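Local coordinates for trehalose-6-phosphate phosphatase (Neosartorya fumigata, PDB 5DXL), which belongs to the trehalose-phosphatase family of the haloacid dehalogenase (HAD) clan, whose core is built from a largely parallel beta sheet with flanking helices, at residues Q70-D74 / E75-H79. Sequence-based numbering, arbitrary orientation.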
loop_
_atom_site.group_PDB
_atom_site.type_symbol
_atom_site.label_atom_id
_atom_site.label_comp_id
_atom_site.label_asym_id
_atom_site.label_seq_id
_atom_site.Cartn_x
_atom_site.Cartn_y
_atom_site.Cartn_z
ATOM N N GLN A 70 -4.117 -12.610 -1.602
ATOM C CA GLN A 70 -5.397 -12.636 -0.907
ATOM C C GLN A 70 -5.457 -13.811 0.065
ATOM O O GLN A 70 -5.867 -13.664 1.218
ATOM C CB GLN A 70 -6.534 -12.718 -1.930
ATOM C CG GLN A 70 -7.921 -12.927 -1.367
ATOM C CD GLN A 70 -8.926 -13.214 -2.466
ATOM O OE1 GLN A 70 -8.549 -13.498 -3.606
ATOM N NE2 GLN A 70 -10.207 -13.147 -2.134
ATOM N N ALA A 71 -5.020 -14.978 -0.393
ATOM C CA ALA A 71 -5.107 -16.175 0.436
ATOM C C ALA A 71 -4.243 -16.075 1.693
ATOM O O ALA A 71 -4.605 -16.621 2.749
ATOM C CB ALA A 71 -4.723 -17.408 -0.379
ATOM N N PHE A 72 -3.126 -15.357 1.601
ATOM C CA PHE A 72 -2.234 -15.178 2.738
ATOM C C PHE A 72 -2.869 -14.269 3.782
ATOM O O PHE A 72 -2.908 -14.603 4.973
ATOM C CB PHE A 72 -0.887 -14.598 2.296
ATOM C CG PHE A 72 0.081 -14.381 3.429
ATOM C CD1 PHE A 72 0.110 -13.174 4.116
ATOM C CD2 PHE A 72 0.968 -15.384 3.801
ATOM C CE1 PHE A 72 1.001 -12.978 5.159
ATOM C CE2 PHE A 72 1.865 -15.190 4.839
ATOM C CZ PHE A 72 1.882 -13.983 5.518
ATOM N N LEU A 73 -3.364 -13.115 3.345
ATOM C CA LEU A 73 -3.963 -12.176 4.291
ATOM C C LEU A 73 -5.183 -12.812 4.938
ATOM O O LEU A 73 -5.385 -12.688 6.141
ATOM C CB LEU A 73 -4.370 -10.861 3.614
ATOM C CG LEU A 73 -3.233 -9.974 3.100
ATOM C CD1 LEU A 73 -3.822 -8.652 2.637
ATOM C CD2 LEU A 73 -2.149 -9.762 4.152
ATOM N N ASP A 74 -5.997 -13.491 4.140
ATOM C CA ASP A 74 -7.207 -14.076 4.712
ATOM C C ASP A 74 -6.870 -15.178 5.699
ATOM O O ASP A 74 -7.484 -15.265 6.772
ATOM C CB ASP A 74 -8.134 -14.614 3.633
ATOM C CG ASP A 74 -9.561 -14.762 4.135
ATOM O OD1 ASP A 74 -9.926 -14.075 5.121
ATOM O OD2 ASP A 74 -10.303 -15.569 3.570
ATOM N N GLU A 75 -5.887 -16.006 5.367
ATOM C CA GLU A 75 -5.563 -17.120 6.252
ATOM C C GLU A 75 -5.034 -16.665 7.613
ATOM O O GLU A 75 -5.393 -17.228 8.657
ATOM C CB GLU A 75 -4.540 -18.046 5.594
ATOM C CG GLU A 75 -3.991 -19.068 6.577
ATOM C CD GLU A 75 -3.772 -20.408 5.958
ATOM O OE1 GLU A 75 -3.236 -20.427 4.825
ATOM O OE2 GLU A 75 -4.115 -21.432 6.607
ATOM N N TRP A 76 -4.195 -15.635 7.613
ATOM C CA TRP A 76 -3.461 -15.289 8.818
ATOM C C TRP A 76 -4.010 -14.094 9.575
ATOM O O TRP A 76 -3.768 -13.968 10.768
ATOM C CB TRP A 76 -1.983 -15.061 8.468
ATOM C CG TRP A 76 -1.355 -16.360 8.107
ATOM C CD1 TRP A 76 -1.090 -16.828 6.850
ATOM C CD2 TRP A 76 -0.995 -17.406 9.010
ATOM N NE1 TRP A 76 -0.555 -18.096 6.922
ATOM C CE2 TRP A 76 -0.487 -18.470 8.239
ATOM C CE3 TRP A 76 -1.033 -17.538 10.401
ATOM C CZ2 TRP A 76 -0.025 -19.650 8.814
ATOM C CZ3 TRP A 76 -0.576 -18.708 10.966
ATOM C CH2 TRP A 76 -0.078 -19.748 10.174
HETATM N N MSE A 77 -4.757 -13.243 8.882
HETATM C CA MSE A 77 -5.351 -12.053 9.489
HETATM C C MSE A 77 -6.866 -11.955 9.297
HETATM O O MSE A 77 -7.520 -11.113 9.915
HETATM C CB MSE A 77 -4.658 -10.805 8.920
HETATM C CG MSE A 77 -3.321 -10.607 9.574
HETATM SE SE MSE A 77 -2.195 -9.262 8.706
HETATM C CE MSE A 77 -1.090 -10.414 7.585
ATOM N N GLY A 78 -7.425 -12.811 8.447
ATOM C CA GLY A 78 -8.824 -12.702 8.073
ATOM C C GLY A 78 -9.803 -13.043 9.187
ATOM O O GLY A 78 -10.986 -12.720 9.096
ATOM N N HIS A 79 -9.299 -13.690 10.235
ATOM C CA HIS A 79 -10.125 -14.043 11.385
ATOM C C HIS A 79 -10.451 -12.827 12.251
ATOM O O HIS A 79 -11.258 -12.928 13.184
ATOM C CB HIS A 79 -9.419 -15.087 12.237
ATOM C CG HIS A 79 -8.166 -14.571 12.866
ATOM N ND1 HIS A 79 -7.021 -14.326 12.140
ATOM C CD2 HIS A 79 -7.897 -14.195 14.137
ATOM C CE1 HIS A 79 -6.084 -13.858 12.948
ATOM N NE2 HIS A 79 -6.594 -13.762 14.163
HETATM O O HOH W 1 -2.004 -18.769 3.023
#
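F72 and W76, one turn apart, meet on the short helix 70-77, the helical limb of a beta-alpha-beta unit between strands 60-65 and 84-87 of the mixed sheet, and illustrate how residues i, i+4 and i+5 share one helix flank. The indole presents CD1 over one face of the F72 ring, near its rim, 3.9 Å from CE2. The F72 ring and the five-membered ring of the indole are inclined at 44°, an oblique aromatic pairing. F72 swings forward because its CG lies anti to the backbone N (chi1 180°), carrying the ring along the helix toward the following turn. Nearer the CE1 flank of the ring, the terminal methyl CE of selenomethionine M77 comes in obliquely, 4.1 Å from CE1. The same methyl touches the delta-methyl CD2 of L73 at 3.7 Å, so one carbon bridges two side chains of the preceding turn. A bend at chi3 (-97°) turns CE back to reach both.

Behind these contacts stands the helical backbone. E75 N donates to A71 O from above the carbonyl plane, while W76 N to F72 O, 3.1 Å, and M77 N to L73 O, 2.9 Å, have their donors tilted moderately from the carbonyl planes. The last bond of the series, G78 N to D74 O, is weak, bent at its hydrogen rather than stretched. On the solvent side, a water gives a 2.7 Å bond to E75 OE1 and a weak one to A71 O, linking the carboxylate to a carbonyl already used within the helix.

Farther out, R68 makes a cation-pi contact with F72, I42 packs against both aromatic side chains, and L48 and L51 of helix 45-56 meet M77. R94 NH1 is hydrogen-bonded to G78 O, and beside it OD1 of D74 comes within 3.4 Å of G78 CA.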